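Local coordinates for protein tryptophan decarboxylase 1 (Oryza sativa subsp. japonica, PDB 6KHO) that decarboxylates L-tryptophan and 5-hydroxy-L-tryptophan with pyridoxal 5'-phosphate as cofactor, yielding tryptamine and serotonin, at residues T166-A178 with L336-R348. Numbering follows the deposited sequence.
Sequences TGGGVILGTTSEA and LDCTCLYVRDTHR. With PLP (pyridoxal-5'-phosphate), chain C.
The phenol ring of Y342 lies obliquely against the glycine-rich strand, with CD2 4.4 Å from G169 CA and G168 O also beside the ring; L146 and I324 touch the same side chain, and its OH is bonded to L143 O. Where segment 336-348 leaves the sheet, the D345 carboxylate brings OD1 to 3.7 Å from T166 CB, while T166 OG1 donates to R344 O (2.8 Å) in the carbonyl plane and T346 N donates a hydrogen bond to T166 O. Strands 168-172 and 339-343 run antiparallel, paired by two-way backbone bonds at G168/V343, V170/L341 and L172/T339. With CG anti to the backbone N (chi1 165°) and chi2 at 67°, L341 sets CD2 4.0 Å from V170 CG1 and 4.1 Å from L172 CD1, while its CB meets A178 CB. On the other face, I171 CG1 rests on C340 SG at 4.1 Å.

Beyond L172 the chain turns into helix 175-194, its N-cap T174 accepting E177 N through OG1. T175 N (2.9 Å) and S176 N (2.8 Å) bond to phosphate oxygens O3P and O2P of the cofactor, where the helix dipole probably steadies the negative charge. The T339 and T175 side chains cross at about a right angle, CG2 of the first touching OG1 of the second, and T339 OG1 pairs with S327 OG. G381 N of the second subunit also binds the cofactor, placing the site at the dimer interface. The 168-172 strand edges the seven-stranded sheet of a fold-type I PLP enzyme, order 1-7-6-5-4-2-3; strand 339-343 separates it from strand 323-326, and helix 133-149 packs over C340 and Y342.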
ATOM      1  N   THR A 166      -1.694  19.716 -17.707  1.00 43.05           N
ATOM      2  CA  THR A 166      -0.621  18.922 -17.125  1.00 39.33           C
ATOM      3  C   THR A 166      -0.992  18.335 -15.764  1.00 35.36           C
ATOM      4  O   THR A 166      -0.150  17.675 -15.149  1.00 36.26           O
ATOM      5  CB  THR A 166       0.661  19.762 -16.972  1.00 39.68           C
ATOM      6  OG1 THR A 166       0.447  20.779 -15.983  1.00 36.94           O
ATOM      7  CG2 THR A 166       1.060  20.433 -18.303  1.00 41.33           C
ATOM      8  N   GLY A 167      -2.212  18.576 -15.266  1.00 32.94           N
ATOM      9  CA  GLY A 167      -2.609  18.048 -13.983  1.00 31.47           C
ATOM     10  C   GLY A 167      -3.040  16.592 -14.069  1.00 34.44           C
ATOM     11  O   GLY A 167      -3.274  16.031 -15.141  1.00 33.67           O
ATOM     12  N   GLY A 168      -3.133  15.966 -12.905  1.00 31.26           N
ATOM     13  CA  GLY A 168      -3.610  14.599 -12.844  1.00 31.39           C
ATOM     14  C   GLY A 168      -3.511  14.086 -11.423  1.00 30.49           C
ATOM     15  O   GLY A 168      -3.140  14.820 -10.503  1.00 30.19           O
ATOM     16  N   GLY A 169      -3.859  12.811 -11.259  1.00 29.38           N
ATOM     17  CA  GLY A 169      -3.971  12.251  -9.928  1.00 29.72           C
ATOM     18  C   GLY A 169      -3.538  10.805  -9.886  1.00 30.45           C
ATOM     19  O   GLY A 169      -3.264  10.183 -10.913  1.00 25.72           O
ATOM     20  N   VAL A 170      -3.466  10.280  -8.664  1.00 25.15           N
ATOM     21  CA  VAL A 170      -3.166   8.873  -8.440  1.00 26.34           C
ATOM     22  C   VAL A 170      -3.811   8.461  -7.124  1.00 27.60           C
ATOM     23  O   VAL A 170      -3.847   9.238  -6.167  1.00 24.61           O
ATOM     24  CB  VAL A 170      -1.641   8.604  -8.432  1.00 25.73           C
ATOM     25  CG1 VAL A 170      -0.942   9.401  -7.316  1.00 25.20           C
ATOM     26  CG2 VAL A 170      -1.356   7.094  -8.286  1.00 26.15           C
ATOM     27  N   ILE A 171      -4.327   7.238  -7.080  1.00 25.14           N
ATOM     28  CA  ILE A 171      -4.800   6.659  -5.831  1.00 28.07           C
ATOM     29  C   ILE A 171      -3.629   5.931  -5.184  1.00 28.00           C
ATOM     30  O   ILE A 171      -3.026   5.040  -5.792  1.00 27.05           O
ATOM     31  CB  ILE A 171      -5.981   5.704  -6.060  1.00 28.73           C
ATOM     32  CG1 ILE A 171      -7.170   6.461  -6.664  1.00 27.95           C
ATOM     33  CG2 ILE A 171      -6.359   5.029  -4.748  1.00 26.39           C
ATOM     34  CD1 ILE A 171      -8.320   5.497  -7.116  1.00 30.20           C
ATOM     35  N   LEU A 172      -3.303   6.324  -3.960  1.00 25.72           N
ATOM     36  CA  LEU A 172      -2.258   5.711  -3.156  1.00 27.97           C
ATOM     37  C   LEU A 172      -2.890   5.067  -1.925  1.00 29.05           C
ATOM     38  O   LEU A 172      -4.078   5.244  -1.644  1.00 27.36           O
ATOM     39  CB  LEU A 172      -1.205   6.756  -2.739  1.00 26.98           C
ATOM     40  CG  LEU A 172      -0.566   7.528  -3.898  1.00 25.27           C
ATOM     41  CD1 LEU A 172       0.282   8.714  -3.417  1.00 26.49           C
ATOM     42  CD2 LEU A 172       0.269   6.588  -4.760  1.00 25.86           C
ATOM     43  N   GLY A 173      -2.077   4.319  -1.177  1.00 32.71           N
ATOM     44  CA  GLY A 173      -2.575   3.703   0.041  1.00 30.82           C
ATOM     45  C   GLY A 173      -2.768   4.694   1.178  1.00 32.81           C
ATOM     46  O   GLY A 173      -3.739   4.599   1.933  1.00 34.85           O
ATOM     47  N   THR A 174      -1.862   5.672   1.313  1.00 28.70           N
ATOM     48  CA  THR A 174      -1.797   6.477   2.526  1.00 28.34           C
ATOM     49  C   THR A 174      -1.457   7.926   2.208  1.00 30.82           C
ATOM     50  O   THR A 174      -0.842   8.239   1.187  1.00 24.94           O
ATOM     51  CB  THR A 174      -0.726   5.961   3.519  1.00 32.23           C
ATOM     52  OG1 THR A 174       0.564   5.980   2.885  1.00 30.87           O
ATOM     53  CG2 THR A 174      -1.044   4.538   4.005  1.00 35.01           C
ATOM     54  N   THR A 175      -1.814   8.805   3.146  1.00 28.23           N
ATOM     55  CA  THR A 175      -1.354  10.188   3.065  1.00 31.18           C
ATOM     56  C   THR A 175       0.169  10.264   3.154  1.00 30.40           C
ATOM     57  O   THR A 175       0.795  11.102   2.493  1.00 29.56           O
ATOM     58  CB  THR A 175      -2.025  11.023   4.162  1.00 29.60           C
ATOM     59  OG1 THR A 175      -3.426  11.112   3.882  1.00 29.58           O
ATOM     60  CG2 THR A 175      -1.453  12.445   4.215  1.00 29.75           C
ATOM     61  N   SER A 176       0.791   9.367   3.929  1.00 27.98           N
ATOM     62  CA  SER A 176       2.246   9.396   4.042  1.00 30.09           C
ATOM     63  C   SER A 176       2.920   9.227   2.683  1.00 29.32           C
ATOM     64  O   SER A 176       3.881   9.943   2.380  1.00 26.21           O
ATOM     65  CB  SER A 176       2.735   8.317   5.010  1.00 34.89           C
ATOM     66  OG  SER A 176       2.158   8.494   6.293  1.00 40.18           O
ATOM     67  N   GLU A 177       2.445   8.278   1.859  1.00 23.77           N
ATOM     68  CA  GLU A 177       3.030   8.118   0.530  1.00 26.89           C
ATOM     69  C   GLU A 177       2.789   9.349  -0.337  1.00 24.64           C
ATOM     70  O   GLU A 177       3.651   9.730  -1.135  1.00 27.83           O
ATOM     71  CB  GLU A 177       2.484   6.867  -0.176  1.00 27.77           C
ATOM     72  CG  GLU A 177       3.296   6.546  -1.465  1.00 26.95           C
ATOM     73  CD  GLU A 177       2.892   5.245  -2.127  1.00 32.79           C
ATOM     74  OE1 GLU A 177       2.003   4.551  -1.580  1.00 36.96           O
ATOM     75  OE2 GLU A 177       3.465   4.916  -3.195  1.00 33.19           O
ATOM     76  N   ALA A 178       1.609   9.963  -0.222  1.00 25.18           N
ATOM     77  CA  ALA A 178       1.343  11.180  -0.975  1.00 24.47           C
ATOM     78  C   ALA A 178       2.280  12.305  -0.541  1.00 28.55           C
ATOM     79  O   ALA A 178       2.776  13.076  -1.377  1.00 26.92           O
ATOM     80  CB  ALA A 178      -0.124  11.582  -0.799  1.00 26.12           C
ATOM     81  N   LEU A 336     -10.539   1.016   3.689  1.00 27.83           N
ATOM     82  CA  LEU A 336      -9.095   1.143   3.492  1.00 31.03           C
ATOM     83  C   LEU A 336      -8.593   0.097   2.493  1.00 33.53           C
ATOM     84  O   LEU A 336      -9.161  -0.992   2.380  1.00 32.64           O
ATOM     85  CB  LEU A 336      -8.366   0.981   4.833  1.00 33.65           C
ATOM     86  CG  LEU A 336      -8.304   2.183   5.792  1.00 34.22           C
ATOM     87  CD1 LEU A 336      -9.610   2.399   6.558  1.00 33.01           C
ATOM     88  CD2 LEU A 336      -7.139   2.012   6.763  1.00 35.71           C
ATOM     89  N   ASP A 337      -7.531   0.426   1.741  1.00 30.45           N
ATOM     90  CA  ASP A 337      -6.883   1.751   1.688  1.00 32.71           C
ATOM     91  C   ASP A 337      -7.347   2.528   0.456  1.00 33.06           C
ATOM     92  O   ASP A 337      -7.583   1.934  -0.608  1.00 31.65           O
ATOM     93  CB  ASP A 337      -5.348   1.641   1.619  1.00 34.52           C
ATOM     94  CG  ASP A 337      -4.786   0.501   2.458  1.00 39.02           C
ATOM     95  OD1 ASP A 337      -5.063   0.464   3.673  1.00 43.04           O
ATOM     96  OD2 ASP A 337      -4.059  -0.356   1.901  1.00 46.46           O
ATOM     97  N   CYS A 338      -7.444   3.850   0.597  1.00 32.14           N
ATOM     98  CA  CYS A 338      -7.828   4.705  -0.519  1.00 27.64           C
ATOM     99  C   CYS A 338      -7.500   6.172  -0.220  1.00 30.02           C
ATOM    100  O   CYS A 338      -8.283   6.858   0.442  1.00 29.32           O
ATOM    101  CB  CYS A 338      -9.322   4.553  -0.818  1.00 29.22           C
ATOM    102  SG  CYS A 338      -9.848   5.468  -2.325  1.00 32.98           S
ATOM    103  N   THR A 339      -6.349   6.655  -0.684  1.00 26.29           N
ATOM    104  CA  THR A 339      -5.987   8.068  -0.567  1.00 26.21           C
ATOM    105  C   THR A 339      -5.782   8.615  -1.966  1.00 27.26           C
ATOM    106  O   THR A 339      -5.084   7.994  -2.772  1.00 28.97           O
ATOM    107  CB  THR A 339      -4.710   8.266   0.259  1.00 26.64           C
ATOM    108  OG1 THR A 339      -4.898   7.715   1.564  1.00 30.82           O
ATOM    109  CG2 THR A 339      -4.365   9.766   0.387  1.00 27.78           C
ATOM    110  N   CYS A 340      -6.385   9.765  -2.255  1.00 24.42           N
ATOM    111  CA  CYS A 340      -6.321  10.368  -3.580  1.00 26.69           C
ATOM    112  C   CYS A 340      -5.368  11.555  -3.548  1.00 28.25           C
ATOM    113  O   CYS A 340      -5.530  12.450  -2.719  1.00 27.55           O
ATOM    114  CB  CYS A 340      -7.715  10.807  -4.033  1.00 26.44           C
ATOM    115  SG  CYS A 340      -8.820   9.364  -4.207  1.00 28.85           S
ATOM    116  N   LEU A 341      -4.384  11.557  -4.447  1.00 24.14           N
ATOM    117  CA  LEU A 341      -3.439  12.659  -4.590  1.00 25.26           C
ATOM    118  C   LEU A 341      -3.658  13.337  -5.932  1.00 26.57           C
ATOM    119  O   LEU A 341      -3.696  12.658  -6.961  1.00 25.78           O
ATOM    120  CB  LEU A 341      -1.995  12.153  -4.504  1.00 24.39           C
ATOM    121  CG  LEU A 341      -0.924  13.135  -4.996  1.00 25.19           C
ATOM    122  CD1 LEU A 341      -0.863  14.360  -4.062  1.00 25.75           C
ATOM    123  CD2 LEU A 341       0.424  12.440  -5.085  1.00 25.35           C
ATOM    124  N   TYR A 342      -3.773  14.665  -5.926  1.00 26.44           N
ATOM    125  CA  TYR A 342      -3.911  15.469  -7.137  1.00 26.63           C
ATOM    126  C   TYR A 342      -2.740  16.434  -7.229  1.00 29.25           C
ATOM    127  O   TYR A 342      -2.339  17.016  -6.219  1.00 23.94           O
ATOM    128  CB  TYR A 342      -5.222  16.272  -7.141  1.00 23.50           C
ATOM    129  CG  TYR A 342      -6.468  15.411  -7.152  1.00 29.43           C
ATOM    130  CD1 TYR A 342      -7.044  14.980  -5.964  1.00 29.09           C
ATOM    131  CD2 TYR A 342      -7.057  15.017  -8.355  1.00 27.82           C
ATOM    132  CE1 TYR A 342      -8.193  14.187  -5.967  1.00 29.87           C
ATOM    133  CE2 TYR A 342      -8.212  14.228  -8.373  1.00 28.75           C
ATOM    134  CZ  TYR A 342      -8.772  13.820  -7.177  1.00 29.22           C
ATOM    135  OH  TYR A 342      -9.902  13.032  -7.181  1.00 25.91           O
ATOM    136  N   VAL A 343      -2.186  16.600  -8.435  1.00 28.07           N
ATOM    137  CA  VAL A 343      -1.065  17.510  -8.654  1.00 25.96           C
ATOM    138  C   VAL A 343      -1.356  18.370  -9.875  1.00 29.44           C
ATOM    139  O   VAL A 343      -2.031  17.937 -10.813  1.00 27.44           O
ATOM    140  CB  VAL A 343       0.279  16.756  -8.821  1.00 29.19           C
ATOM    141  CG1 VAL A 343       0.569  15.876  -7.588  1.00 28.35           C
ATOM    142  CG2 VAL A 343       0.281  15.910 -10.074  1.00 30.24           C
ATOM    143  N   ARG A 344      -0.826  19.600  -9.873  1.00 27.44           N
ATOM    144  CA  ARG A 344      -1.031  20.460 -11.029  1.00 29.10           C
ATOM    145  C   ARG A 344      -0.084  20.139 -12.180  1.00 36.33           C
ATOM    146  O   ARG A 344      -0.393  20.485 -13.327  1.00 34.81           O
ATOM    147  CB  ARG A 344      -0.909  21.927 -10.623  1.00 32.85           C
ATOM    148  CG  ARG A 344      -2.254  22.471 -10.131  1.00 34.85           C
ATOM    149  CD  ARG A 344      -2.125  23.858  -9.553  1.00 38.38           C
ATOM    150  NE  ARG A 344      -1.480  24.764 -10.487  1.00 44.40           N
ATOM    151  CZ  ARG A 344      -0.745  25.808 -10.123  1.00 46.67           C
ATOM    152  NH1 ARG A 344      -0.548  26.064  -8.836  1.00 44.03           N
ATOM    153  NH2 ARG A 344      -0.201  26.586 -11.046  1.00 51.71           N
ATOM    154  N   ASP A 345       1.028  19.447 -11.918  1.00 33.39           N
ATOM    155  CA  ASP A 345       1.975  19.089 -12.981  1.00 33.60           C
ATOM    156  C   ASP A 345       2.503  17.679 -12.736  1.00 32.85           C
ATOM    157  O   ASP A 345       3.476  17.497 -12.000  1.00 35.11           O
ATOM    158  CB  ASP A 345       3.120  20.098 -13.055  1.00 35.57           C
ATOM    159  CG  ASP A 345       3.953  19.929 -14.312  1.00 41.27           C
ATOM    160  OD1 ASP A 345       3.749  18.919 -15.020  1.00 41.91           O
ATOM    161  OD2 ASP A 345       4.804  20.797 -14.597  1.00 46.52           O
ATOM    162  N   THR A 346       1.894  16.684 -13.391  1.00 33.17           N
ATOM    163  CA  THR A 346       2.339  15.312 -13.167  1.00 33.27           C
ATOM    164  C   THR A 346       3.794  15.117 -13.573  1.00 33.46           C
ATOM    165  O   THR A 346       4.501  14.304 -12.968  1.00 31.31           O
ATOM    166  CB  THR A 346       1.428  14.338 -13.903  1.00 34.71           C
ATOM    167  OG1 THR A 346       1.637  14.466 -15.312  1.00 35.16           O
ATOM    168  CG2 THR A 346      -0.014  14.656 -13.578  1.00 33.53           C
ATOM    169  N   HIS A 347       4.271  15.883 -14.558  1.00 32.45           N
ATOM    170  CA  HIS A 347       5.662  15.772 -14.993  1.00 35.65           C
ATOM    171  C   HIS A 347       6.643  15.996 -13.837  1.00 33.47           C
ATOM    172  O   HIS A 347       7.726  15.397 -13.817  1.00 30.21           O
ATOM    173  CB  HIS A 347       5.906  16.767 -16.133  1.00 37.79           C
ATOM    174  CG  HIS A 347       7.252  16.648 -16.782  1.00 43.69           C
ATOM    175  ND1 HIS A 347       7.731  15.464 -17.305  1.00 47.53           N
ATOM    176  CD2 HIS A 347       8.214  17.578 -17.013  1.00 44.71           C
ATOM    177  CE1 HIS A 347       8.931  15.667 -17.823  1.00 41.31           C
ATOM    178  NE2 HIS A 347       9.244  16.942 -17.664  1.00 43.70           N
ATOM    179  N   ARG A 348       6.279  16.837 -12.862  1.00 32.91           N
ATOM    180  CA  ARG A 348       7.139  17.046 -11.697  1.00 35.61           C
ATOM    181  C   ARG A 348       7.284  15.768 -10.874  1.00 34.30           C
ATOM    182  O   ARG A 348       8.343  15.526 -10.283  1.00 32.24           O
ATOM    183  CB  ARG A 348       6.584  18.176 -10.813  1.00 33.97           C
ATOM    184  CG  ARG A 348       6.504  19.578 -11.449  1.00 40.88           C
ATOM    185  CD  ARG A 348       7.755  20.433 -11.172  1.00 46.64           C
ATOM    186  NE  ARG A 348       7.588  21.827 -11.597  1.00 55.91           N
ATOM    187  CZ  ARG A 348       8.595  22.648 -11.913  1.00 58.13           C
ATOM    188  NH1 ARG A 348       8.352  23.904 -12.289  1.00 55.89           N
ATOM    189  NH2 ARG A 348       9.851  22.215 -11.858  1.00 51.75           N
TER
HETATM  190  N1  PLP C 601      -3.217  13.501   7.950  1.00 37.10           N
HETATM  191  C2  PLP C 601      -4.468  13.775   8.465  1.00 35.48           C
HETATM  192  C2A PLP C 601      -4.980  15.178   8.574  1.00 32.79           C
HETATM  193  C3  PLP C 601      -5.274  12.735   8.900  1.00 39.65           C
HETATM  194  O3  PLP C 601      -6.516  13.010   9.407  1.00 42.08           O
HETATM  195  C4  PLP C 601      -4.835  11.420   8.805  1.00 42.48           C
HETATM  196  C4A PLP C 601      -5.821  10.292   8.909  1.00 39.02           C
HETATM  197  C5  PLP C 601      -3.576  11.145   8.288  1.00 39.98           C
HETATM  198  C6  PLP C 601      -2.765  12.194   7.864  1.00 39.06           C
HETATM  199  C5A PLP C 601      -3.140   9.696   8.225  1.00 41.12           C
HETATM  200  O4P PLP C 601      -1.997   9.483   7.432  1.00 40.92           O
HETATM  201  P   PLP C 601      -1.707   8.034   6.756  1.00 42.61           P
HETATM  202  O1P PLP C 601      -1.838   6.937   7.777  1.00 48.93           O
HETATM  203  O2P PLP C 601      -0.315   8.094   6.176  1.00 41.05           O
HETATM  204  O3P PLP C 601      -2.705   7.728   5.653  1.00 35.88           O